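Local coordinates for EAL/GGDEF domain protein (Methylococcus capsulatus, PDB 3ICL) that is of unestablished function but belongs to the GGDEF-domain family of bacterial signalling proteins, which share a compact alpha/beta fold, at residues V32-N40 / L139-K150; D2-F13 / T73-I84. The protein carries 1 engineered substitution. All coordinates share one frame; numbering follows the deposited sequence.

Contact 1: V32-N40 / L139-K150. With SO4 (sulfate ion), chain C; SO4 (sulfate ion), chain D.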
loop_
_atom_site.group_PDB
_atom_site.type_symbol
_atom_site.label_atom_id
_atom_site.label_comp_id
_atom_site.label_asym_id
_atom_site.label_seq_id
_atom_site.Cartn_x
_atom_site.Cartn_y
_atom_site.Cartn_z
ATOM N N VAL A 32 -2.445 -0.883 -11.510
ATOM C CA VAL A 32 -3.033 -1.543 -10.358
ATOM C C VAL A 32 -2.723 -0.712 -9.127
ATOM O O VAL A 32 -1.609 -0.210 -8.962
ATOM C CB VAL A 32 -2.486 -2.966 -10.163
ATOM C CG1 VAL A 32 -3.122 -3.599 -8.923
ATOM C CG2 VAL A 32 -2.779 -3.804 -11.398
ATOM N N LEU A 33 -3.723 -0.571 -8.269
ATOM C CA LEU A 33 -3.587 0.212 -7.056
ATOM C C LEU A 33 -3.776 -0.668 -5.827
ATOM O O LEU A 33 -4.749 -1.419 -5.731
ATOM C CB LEU A 33 -4.641 1.315 -7.061
ATOM C CG LEU A 33 -4.344 2.677 -6.443
ATOM C CD1 LEU A 33 -3.091 3.291 -7.059
ATOM C CD2 LEU A 33 -5.548 3.567 -6.694
ATOM N N LEU A 34 -2.823 -0.596 -4.906
ATOM C CA LEU A 34 -2.909 -1.342 -3.659
ATOM C C LEU A 34 -3.069 -0.299 -2.563
ATOM O O LEU A 34 -2.396 0.728 -2.577
ATOM C CB LEU A 34 -1.640 -2.172 -3.412
ATOM C CG LEU A 34 -1.558 -3.572 -4.042
ATOM C CD1 LEU A 34 -1.791 -3.494 -5.536
ATOM C CD2 LEU A 34 -0.202 -4.186 -3.737
ATOM N N PHE A 35 -3.980 -0.552 -1.632
ATOM C CA PHE A 35 -4.222 0.356 -0.519
ATOM C C PHE A 35 -3.898 -0.488 0.709
ATOM O O PHE A 35 -4.628 -1.418 1.041
ATOM C CB PHE A 35 -5.693 0.797 -0.505
ATOM C CG PHE A 35 -5.900 2.239 -0.109
ATOM C CD1 PHE A 35 -5.433 2.721 1.113
ATOM C CD2 PHE A 35 -6.593 3.109 -0.951
ATOM C CE1 PHE A 35 -5.656 4.050 1.495
ATOM C CE2 PHE A 35 -6.824 4.443 -0.578
ATOM C CZ PHE A 35 -6.356 4.912 0.645
ATOM N N LEU A 36 -2.795 -0.164 1.372
ATOM C CA LEU A 36 -2.346 -0.924 2.529
ATOM C C LEU A 36 -2.651 -0.247 3.853
ATOM O O LEU A 36 -2.508 0.967 3.999
ATOM C CB LEU A 36 -0.846 -1.185 2.399
ATOM C CG LEU A 36 -0.125 -2.037 3.442
ATOM C CD1 LEU A 36 1.126 -2.626 2.800
ATOM C CD2 LEU A 36 0.230 -1.203 4.657
ATOM N N ASP A 37 -3.060 -1.053 4.823
ATOM C CA ASP A 37 -3.403 -0.550 6.143
ATOM C C ASP A 37 -2.556 -1.261 7.184
ATOM O O ASP A 37 -2.446 -2.491 7.166
ATOM C CB ASP A 37 -4.878 -0.842 6.429
ATOM C CG ASP A 37 -5.378 -0.187 7.695
ATOM O OD1 ASP A 37 -4.556 0.245 8.533
ATOM O OD2 ASP A 37 -6.614 -0.113 7.855
ATOM N N VAL A 38 -1.930 -0.492 8.067
ATOM C CA VAL A 38 -1.163 -1.095 9.148
ATOM C C VAL A 38 -2.241 -1.188 10.213
ATOM O O VAL A 38 -2.493 -0.239 10.959
ATOM C CB VAL A 38 -0.005 -0.200 9.614
ATOM C CG1 VAL A 38 0.735 -0.866 10.765
ATOM C CG2 VAL A 38 0.958 0.035 8.458
ATOM N N ASP A 39 -2.901 -2.341 10.238
ATOM C CA ASP A 39 -4.011 -2.597 11.144
ATOM C C ASP A 39 -3.816 -2.298 12.621
ATOM O O ASP A 39 -4.699 -1.718 13.249
ATOM C CB ASP A 39 -4.487 -4.047 10.997
ATOM C CG ASP A 39 -4.954 -4.374 9.586
ATOM O OD1 ASP A 39 -5.333 -3.443 8.842
ATOM O OD2 ASP A 39 -4.956 -5.571 9.228
ATOM N N ASN A 40 -2.676 -2.687 13.187
ATOM C CA ASN A 40 -2.457 -2.467 14.614
ATOM C C ASN A 40 -1.561 -1.277 14.955
ATOM O O ASN A 40 -1.029 -1.182 16.061
ATOM C CB ASN A 40 -1.905 -3.757 15.250
ATOM C CG ASN A 40 -0.535 -4.137 14.719
ATOM O OD1 ASN A 40 -0.133 -3.712 13.634
ATOM N ND2 ASN A 40 0.184 -4.957 15.478
ATOM N N LEU A 139 -8.927 4.377 -6.377
ATOM C CA LEU A 139 -8.500 4.503 -4.988
ATOM C C LEU A 139 -9.615 4.127 -4.013
ATOM O O LEU A 139 -9.403 3.357 -3.075
ATOM C CB LEU A 139 -8.045 5.939 -4.714
ATOM C CG LEU A 139 -6.638 6.301 -5.191
ATOM C CD1 LEU A 139 -6.481 7.815 -5.282
ATOM C CD2 LEU A 139 -5.621 5.692 -4.233
ATOM N N ARG A 140 -10.801 4.682 -4.233
ATOM C CA ARG A 140 -11.941 4.390 -3.375
ATOM C C ARG A 140 -12.279 2.908 -3.403
ATOM O O ARG A 140 -12.645 2.330 -2.380
ATOM C CB ARG A 140 -13.155 5.207 -3.819
ATOM C CG ARG A 140 -13.044 6.683 -3.479
ATOM C CD ARG A 140 -14.214 7.472 -4.040
ATOM N NE ARG A 140 -15.500 6.969 -3.559
ATOM C CZ ARG A 140 -16.675 7.478 -3.917
ATOM N NH1 ARG A 140 -16.720 8.505 -4.759
ATOM N NH2 ARG A 140 -17.801 6.968 -3.436
ATOM N N ASN A 141 -12.149 2.288 -4.567
ATOM C CA ASN A 141 -12.460 0.870 -4.680
ATOM C C ASN A 141 -11.377 0.019 -4.007
ATOM O O ASN A 141 -11.683 -0.981 -3.359
ATOM C CB ASN A 141 -12.650 0.488 -6.155
ATOM C CG ASN A 141 -13.970 0.996 -6.724
ATOM O OD1 ASN A 141 -14.181 0.994 -7.936
ATOM N ND2 ASN A 141 -14.869 1.427 -5.844
ATOM N N ALA A 142 -10.113 0.412 -4.142
ATOM C CA ALA A 142 -9.042 -0.340 -3.483
ATOM C C ALA A 142 -9.211 -0.161 -1.971
ATOM O O ALA A 142 -8.958 -1.075 -1.184
ATOM C CB ALA A 142 -7.671 0.182 -3.921
ATOM N N ASP A 143 -9.654 1.031 -1.576
ATOM C CA ASP A 143 -9.862 1.350 -0.167
ATOM C C ASP A 143 -10.971 0.468 0.398
ATOM O O ASP A 143 -10.847 -0.087 1.494
ATOM C CB ASP A 143 -10.220 2.838 -0.024
ATOM C CG ASP A 143 -9.987 3.366 1.385
ATOM O OD1 ASP A 143 -8.999 2.947 2.030
ATOM O OD2 ASP A 143 -10.784 4.210 1.841
ATOM N N THR A 144 -12.053 0.325 -0.358
ATOM C CA THR A 144 -13.173 -0.502 0.072
ATOM C C THR A 144 -12.736 -1.959 0.201
ATOM O O THR A 144 -13.097 -2.639 1.164
ATOM C CB THR A 144 -14.347 -0.414 -0.924
ATOM O OG1 THR A 144 -14.840 0.932 -0.960
ATOM C CG2 THR A 144 -15.471 -1.350 -0.509
ATOM N N ALA A 145 -11.964 -2.443 -0.768
ATOM C CA ALA A 145 -11.480 -3.822 -0.726
ATOM C C ALA A 145 -10.593 -4.003 0.507
ATOM O O ALA A 145 -10.628 -5.038 1.171
ATOM C CB ALA A 145 -10.692 -4.136 -1.989
HETATM N N MSE A 146 -9.802 -2.979 0.808
HETATM C CA MSE A 146 -8.907 -3.011 1.959
HETATM C C MSE A 146 -9.689 -3.230 3.256
HETATM O O MSE A 146 -9.404 -4.162 4.008
HETATM C CB MSE A 146 -8.135 -1.696 2.046
HETATM C CG MSE A 146 -7.042 -1.676 3.102
HETATM SE SE MSE A 146 -6.337 0.117 3.361
HETATM C CE MSE A 146 -7.722 0.764 4.571
ATOM N N TYR A 147 -10.669 -2.367 3.519
ATOM C CA TYR A 147 -11.472 -2.483 4.729
ATOM C C TYR A 147 -12.222 -3.805 4.790
ATOM O O TYR A 147 -12.448 -4.342 5.871
ATOM C CB TYR A 147 -12.447 -1.304 4.843
ATOM C CG TYR A 147 -11.782 -0.032 5.326
ATOM C CD1 TYR A 147 -11.169 0.019 6.578
ATOM C CD2 TYR A 147 -11.750 1.109 4.528
ATOM C CE1 TYR A 147 -10.538 1.175 7.025
ATOM C CE2 TYR A 147 -11.122 2.273 4.963
ATOM C CZ TYR A 147 -10.516 2.296 6.214
ATOM O OH TYR A 147 -9.878 3.433 6.646
ATOM N N HIS A 148 -12.613 -4.332 3.635
ATOM C CA HIS A 148 -13.305 -5.616 3.603
ATOM C C HIS A 148 -12.335 -6.680 4.104
ATOM O O HIS A 148 -12.685 -7.521 4.937
ATOM C CB HIS A 148 -13.757 -5.952 2.178
ATOM C CG HIS A 148 -15.050 -5.305 1.785
ATOM N ND1 HIS A 148 -15.467 -5.210 0.474
ATOM C CD2 HIS A 148 -16.031 -4.745 2.532
ATOM C CE1 HIS A 148 -16.648 -4.618 0.430
ATOM N NE2 HIS A 148 -17.012 -4.326 1.666
ATOM N N ALA A 149 -11.111 -6.628 3.593
ATOM C CA ALA A 149 -10.076 -7.571 3.987
ATOM C C ALA A 149 -9.849 -7.471 5.493
ATOM O O ALA A 149 -9.889 -8.471 6.204
ATOM C CB ALA A 149 -8.777 -7.266 3.237
ATOM N N LYS A 150 -9.629 -6.252 5.969
ATOM C CA LYS A 150 -9.388 -6.000 7.386
ATOM C C LYS A 150 -10.495 -6.561 8.275
ATOM O O LYS A 150 -10.242 -6.990 9.400
ATOM C CB LYS A 150 -9.254 -4.496 7.634
ATOM C CG LYS A 150 -8.849 -4.138 9.055
ATOM C CD LYS A 150 -8.794 -2.631 9.253
ATOM C CE LYS A 150 -8.445 -2.281 10.685
ATOM N NZ LYS A 150 -8.672 -0.837 10.973
HETATM S S SO4 C . -8.331 2.765 10.147
HETATM O O1 SO4 C . -8.459 3.506 8.878
HETATM O O2 SO4 C . -7.517 3.556 11.092
HETATM O O3 SO4 C . -9.672 2.535 10.719
HETATM O O4 SO4 C . -7.668 1.468 9.900
HETATM S S SO4 D . -20.328 9.221 -5.364
HETATM O O1 SO4 D . -20.011 7.803 -5.608
HETATM O O2 SO4 D . -19.085 10.004 -5.223
HETATM O O3 SO4 D . -21.114 9.753 -6.494
HETATM O O4 SO4 D . -21.118 9.325 -4.121
#
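The Phe-35 ring carries the carboxylate of Asp-143 over one face: OD1 sits 3.4 Å above the ring plane, over its centre, with ring and carboxylate planes 32° apart. Ala-142 CB lies at the edge of the same ring, near its plane, and its small methyl lets the helix come close to the strand. Met-146 SE approaches obliquely, 3.6 Å from Phe-35 CD1, a Met-aromatic contact. This selenomethionine has a straight chain up to its last torsion (chi3 82°), where the bend swings CE over one face of the Tyr-147 ring; SE meanwhile rests 3.5 Å from Asp-37 CB. A methionine, here modelled as selenomethionine, has an unbranched, flexible chain that can touch the Phe-35 ring and Asp-37 CB together.

At the edge of the Tyr-147 ring, near its plane, is the sulfate of chain C. Tyr-147 OH donates to sulfate O1 over 2.6 Å, and Lys-150 NZ donates to O4 over 2.7 Å. Lys-150 gets there fully extended, its methylenes sliding past Asp-39 in the opposite direction; Asp-39 OD2 itself bonds to Ser-122 OG. Between Asp-37 OD2 and Lys-150 NZ the salt bridge is long, at 3.8 Å. Farther back, Leu-33 and Leu-139 add an apolar patch beside the Phe-35 ring.

Alternate residues Leu-33, Phe-35 and Asp-37 face the helix, while Leu-34 and Leu-36 face helix 96-106. The sulfate, probably from the crystallisation liquor, sits near the strand's C-terminal end. Strand 32-38 and helix 139-150 cross at -43°, 7.4 Å apart at closest approach: the layered helix-on-sheet packing of the alpha/beta GGDEF fold.

Contact 2: D2-F13 / T73-I84; sequences DTVTGLPNRQLF and TVARIGGDKFTI. Engineered in segment 73-84: Lys-81 (natural residue Glu). With SO4 (sulfate ion), chain C.
Arg-76 grips the carboxylate of Asp-2 side-on, NE donating to OD2 and NH2 to OD1, each over 2.8 Å and nearly straight. OD2 is shared: Thr-5 OG1 donates to it from the opposite face of the carboxylate plane. That hydroxyl also accepts from Leu-7 N, closing an ST turn. Arginine suits this place because its branched guanidinium can pair both carboxylate oxygens while NH1 bonds to Gly-79 O, tying the N-terminal loop to the hairpin turn.

Arg-10 makes the second grip, end-on. Both NH1 (2.9 Å) and NH2 (3.0 Å) donate to Thr-83 OG1; NH2 also reaches Arg-76 O at 2.9 Å, from above the carbonyl plane, and a water links NE to the same oxygen. Bends at chi2 (50°) and chi3 (45°) curl the chain back to the strands, where Ala-75 CB and Ile-77 CD1 lie over opposite faces of its guanidinium. The small Ala-75 lets this group and the Phe-13 ring pack against the strand.

Thr-83 sits over the Phe-13 face, its CB 4.0 Å from the ring centroid in a CH-pi contact, while Leu-7 CD1 meets the Phe-82 edge at 3.7 Å.

Strands 73-77 and 81-86 form an antiparallel hairpin. The GGDEF motif, here GGDKF because Lys-81 is engineered in place of the natural Glu, occupies residues 78-82, the hairpin's turn and the first residues of strand 81-86.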
loop_
_atom_site.group_PDB
_atom_site.type_symbol
_atom_site.label_atom_id
_atom_site.label_comp_id
_atom_site.label_asym_id
_atom_site.label_seq_id
_atom_site.Cartn_x
_atom_site.Cartn_y
_atom_site.Cartn_z
ATOM N N ASP A 2 7.083 13.415 2.259
ATOM C CA ASP A 2 6.564 13.090 3.582
ATOM C C ASP A 2 7.750 12.931 4.536
ATOM O O ASP A 2 8.498 11.957 4.460
ATOM C CB ASP A 2 5.730 11.801 3.523
ATOM C CG ASP A 2 5.211 11.377 4.880
ATOM O OD1 ASP A 2 4.837 12.254 5.682
ATOM O OD2 ASP A 2 5.157 10.160 5.145
ATOM N N THR A 3 7.917 13.910 5.421
ATOM C CA THR A 3 9.010 13.928 6.391
ATOM C C THR A 3 9.134 12.646 7.210
ATOM O O THR A 3 10.238 12.155 7.449
ATOM C CB THR A 3 8.844 15.103 7.375
ATOM O OG1 THR A 3 8.643 16.316 6.641
ATOM C CG2 THR A 3 10.080 15.245 8.250
ATOM N N VAL A 4 7.999 12.111 7.642
ATOM C CA VAL A 4 7.987 10.896 8.448
ATOM C C VAL A 4 8.526 9.666 7.721
ATOM O O VAL A 4 9.283 8.886 8.298
ATOM C CB VAL A 4 6.557 10.588 8.962
ATOM C CG1 VAL A 4 6.550 9.288 9.767
ATOM C CG2 VAL A 4 6.061 11.742 9.826
ATOM N N THR A 5 8.157 9.501 6.453
ATOM C CA THR A 5 8.582 8.331 5.684
ATOM C C THR A 5 9.579 8.597 4.567
ATOM O O THR A 5 10.282 7.684 4.129
ATOM C CB THR A 5 7.375 7.635 5.038
ATOM O OG1 THR A 5 6.776 8.525 4.090
ATOM C CG2 THR A 5 6.346 7.256 6.092
ATOM N N GLY A 6 9.638 9.837 4.097
ATOM C CA GLY A 6 10.543 10.157 3.012
ATOM C C GLY A 6 9.910 9.789 1.681
ATOM O O GLY A 6 10.558 9.849 0.636
ATOM N N LEU A 7 8.637 9.399 1.722
ATOM C CA LEU A 7 7.893 9.022 0.518
ATOM C C LEU A 7 7.385 10.259 -0.213
ATOM O O LEU A 7 7.349 11.345 0.353
ATOM C CB LEU A 7 6.682 8.151 0.880
ATOM C CG LEU A 7 6.912 6.747 1.443
ATOM C CD1 LEU A 7 5.567 6.104 1.764
ATOM C CD2 LEU A 7 7.686 5.909 0.438
ATOM N N PRO A 8 6.979 10.104 -1.484
ATOM C CA PRO A 8 6.461 11.218 -2.286
ATOM C C PRO A 8 5.180 11.782 -1.666
ATOM O O PRO A 8 4.454 11.071 -0.960
ATOM C CB PRO A 8 6.194 10.567 -3.640
ATOM C CG PRO A 8 7.242 9.499 -3.710
ATOM C CD PRO A 8 7.199 8.912 -2.324
ATOM N N ASN A 9 4.906 13.058 -1.928
ATOM C CA ASN A 9 3.703 13.710 -1.411
ATOM C C ASN A 9 2.466 13.112 -2.062
ATOM O O ASN A 9 2.554 12.391 -3.057
ATOM C CB ASN A 9 3.706 15.216 -1.712
ATOM C CG ASN A 9 4.847 15.951 -1.043
ATOM O OD1 ASN A 9 5.141 15.730 0.132
ATOM N ND2 ASN A 9 5.484 16.851 -1.786
ATOM N N ARG A 10 1.312 13.436 -1.489
ATOM C CA ARG A 10 0.026 12.977 -1.987
ATOM C C ARG A 10 -0.179 13.548 -3.395
ATOM O O ARG A 10 -0.745 12.898 -4.267
ATOM C CB ARG A 10 -1.077 13.459 -1.033
ATOM C CG ARG A 10 -2.507 13.157 -1.449
ATOM C CD ARG A 10 -2.700 11.697 -1.820
ATOM N NE ARG A 10 -2.073 10.786 -0.869
ATOM C CZ ARG A 10 -1.921 9.485 -1.093
ATOM N NH1 ARG A 10 -2.356 8.952 -2.228
ATOM N NH2 ARG A 10 -1.314 8.721 -0.201
ATOM N N GLN A 11 0.306 14.768 -3.608
ATOM C CA GLN A 11 0.179 15.437 -4.903
ATOM C C GLN A 11 0.995 14.729 -5.976
ATOM O O GLN A 11 0.526 14.535 -7.100
ATOM C CB GLN A 11 0.649 16.890 -4.796
ATOM C CG GLN A 11 0.599 17.668 -6.104
ATOM C CD GLN A 11 -0.812 17.857 -6.616
ATOM O OE1 GLN A 11 -1.656 18.455 -5.944
ATOM N NE2 GLN A 11 -1.078 17.349 -7.813
ATOM N N LEU A 12 2.225 14.363 -5.634
ATOM C CA LEU A 12 3.094 13.682 -6.580
ATOM C C LEU A 12 2.530 12.299 -6.892
ATOM O O LEU A 12 2.544 11.858 -8.042
ATOM C CB LEU A 12 4.513 13.555 -6.018
ATOM C CG LEU A 12 5.529 12.878 -6.943
ATOM C CD1 LEU A 12 5.541 13.566 -8.308
ATOM C CD2 LEU A 12 6.906 12.927 -6.299
ATOM N N PHE A 13 2.031 11.611 -5.872
ATOM C CA PHE A 13 1.452 10.291 -6.099
ATOM C C PHE A 13 0.300 10.457 -7.087
ATOM O O PHE A 13 0.161 9.700 -8.046
ATOM C CB PHE A 13 0.930 9.690 -4.792
ATOM C CG PHE A 13 0.236 8.364 -4.976
ATOM C CD1 PHE A 13 -1.105 8.311 -5.349
ATOM C CD2 PHE A 13 0.939 7.173 -4.824
ATOM C CE1 PHE A 13 -1.737 7.086 -5.573
ATOM C CE2 PHE A 13 0.319 5.942 -5.044
ATOM C CZ PHE A 13 -1.025 5.900 -5.420
ATOM N N THR A 73 5.136 3.774 -7.433
ATOM C CA THR A 73 5.127 4.855 -6.454
ATOM C C THR A 73 4.367 4.460 -5.194
ATOM O O THR A 73 3.330 3.797 -5.263
ATOM C CB THR A 73 4.482 6.130 -7.042
ATOM O OG1 THR A 73 5.182 6.510 -8.229
ATOM C CG2 THR A 73 4.552 7.280 -6.045
ATOM N N VAL A 74 4.898 4.865 -4.045
ATOM C CA VAL A 74 4.286 4.580 -2.753
ATOM C C VAL A 74 4.137 5.900 -2.004
ATOM O O VAL A 74 5.043 6.729 -2.022
ATOM C CB VAL A 74 5.174 3.626 -1.916
ATOM C CG1 VAL A 74 4.508 3.321 -0.594
ATOM C CG2 VAL A 74 5.448 2.348 -2.692
ATOM N N ALA A 75 2.995 6.102 -1.358
ATOM C CA ALA A 75 2.755 7.333 -0.606
ATOM C C ALA A 75 1.853 7.052 0.594
ATOM O O ALA A 75 0.945 6.231 0.518
ATOM C CB ALA A 75 2.123 8.384 -1.508
ATOM N N ARG A 76 2.104 7.751 1.697
ATOM C CA ARG A 76 1.340 7.565 2.924
ATOM C C ARG A 76 0.043 8.370 2.919
ATOM O O ARG A 76 -0.045 9.415 2.275
ATOM C CB ARG A 76 2.205 7.978 4.125
ATOM C CG ARG A 76 1.612 7.658 5.495
ATOM C CD ARG A 76 2.679 7.774 6.582
ATOM N NE ARG A 76 3.161 9.143 6.751
ATOM C CZ ARG A 76 2.754 9.966 7.714
ATOM N NH1 ARG A 76 1.859 9.557 8.604
ATOM N NH2 ARG A 76 3.241 11.197 7.789
ATOM N N ILE A 77 -0.964 7.875 3.627
ATOM C CA ILE A 77 -2.228 8.591 3.721
ATOM C C ILE A 77 -2.997 8.171 4.965
ATOM O O ILE A 77 -2.852 7.050 5.451
ATOM C CB ILE A 77 -3.107 8.378 2.453
ATOM C CG1 ILE A 77 -4.278 9.371 2.463
ATOM C CG2 ILE A 77 -3.631 6.946 2.395
ATOM C CD1 ILE A 77 -5.123 9.333 1.204
ATOM N N GLY A 78 -3.803 9.087 5.494
ATOM C CA GLY A 78 -4.589 8.779 6.673
ATOM C C GLY A 78 -3.732 8.331 7.841
ATOM O O GLY A 78 -4.154 7.508 8.653
ATOM N N GLY A 79 -2.516 8.861 7.921
ATOM C CA GLY A 79 -1.628 8.509 9.014
ATOM C C GLY A 79 -0.938 7.160 8.910
ATOM O O GLY A 79 0.292 7.099 8.814
ATOM N N ASP A 80 -1.715 6.078 8.917
ATOM C CA ASP A 80 -1.128 4.747 8.858
ATOM C C ASP A 80 -1.511 3.862 7.669
ATOM O O ASP A 80 -1.467 2.639 7.770
ATOM C CB ASP A 80 -1.410 4.003 10.170
ATOM C CG ASP A 80 -2.888 3.813 10.430
ATOM O OD1 ASP A 80 -3.709 4.292 9.619
ATOM O OD2 ASP A 80 -3.233 3.184 11.452
ATOM N N LYS A 81 -1.882 4.476 6.549
ATOM C CA LYS A 81 -2.215 3.723 5.343
ATOM C C LYS A 81 -1.229 4.139 4.257
ATOM O O LYS A 81 -0.590 5.186 4.354
ATOM C CB LYS A 81 -3.641 4.013 4.873
ATOM C CG LYS A 81 -4.703 3.057 5.400
ATOM C CD LYS A 81 -5.033 3.304 6.862
ATOM C CE LYS A 81 -5.743 4.633 7.051
ATOM N NZ LYS A 81 -6.093 4.855 8.476
ATOM N N PHE A 82 -1.098 3.307 3.234
ATOM C CA PHE A 82 -0.193 3.591 2.126
ATOM C C PHE A 82 -0.891 3.277 0.804
ATOM O O PHE A 82 -1.552 2.244 0.675
ATOM C CB PHE A 82 1.072 2.730 2.237
ATOM C CG PHE A 82 1.936 3.057 3.424
ATOM C CD1 PHE A 82 2.906 4.049 3.344
ATOM C CD2 PHE A 82 1.777 2.372 4.625
ATOM C CE1 PHE A 82 3.706 4.356 4.444
ATOM C CE2 PHE A 82 2.576 2.674 5.730
ATOM C CZ PHE A 82 3.538 3.667 5.637
ATOM N N THR A 83 -0.766 4.178 -0.164
ATOM C CA THR A 83 -1.350 3.939 -1.479
ATOM C C THR A 83 -0.185 3.530 -2.360
ATOM O O THR A 83 0.810 4.243 -2.471
ATOM C CB THR A 83 -2.021 5.184 -2.073
ATOM O OG1 THR A 83 -1.123 6.293 -1.993
ATOM C CG2 THR A 83 -3.322 5.494 -1.324
ATOM N N ILE A 84 -0.321 2.368 -2.975
ATOM C CA ILE A 84 0.725 1.813 -3.813
ATOM C C ILE A 84 0.297 1.727 -5.274
ATOM O O ILE A 84 -0.674 1.054 -5.612
ATOM C CB ILE A 84 1.094 0.416 -3.275
ATOM C CG1 ILE A 84 1.611 0.570 -1.842
ATOM C CG2 ILE A 84 2.098 -0.265 -4.190
ATOM C CD1 ILE A 84 1.433 -0.660 -0.979
HETATM S S SO4 C . -8.331 2.765 10.147
HETATM O O1 SO4 C . -8.459 3.506 8.878
HETATM O O2 SO4 C . -7.517 3.556 11.092
HETATM O O3 SO4 C . -9.672 2.535 10.719
HETATM O O4 SO4 C . -7.668 1.468 9.900
HETATM O O HOH W 1 -1.342 11.876 1.968
#

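How the contacts relate
Contacts 1 and 2 lie about 14 Å apart, centre to centre, and meet in one mixed five-stranded sheet. Their segments alternate along the chain: 2-13, 32-40, 73-84, 139-150. Strand 32-38 of contact 1 is the direct neighbour of strand 81-86 of contact 2, with backbone pairing at Leu-34 with Ile-84 and Leu-36 with Phe-82. Helices 10-23 and 135-152 reach the same sheet face, since Thr-83 meets Arg-10 and Phe-13 of the first and also Leu-139 of the second. Engineered Lys-81, Tyr-147 and Lys-150 share a sulfate probably from the crystallisation liquor. The alternation thus brings the turn bearing the GGDEF motif beside the end of strand 32-38.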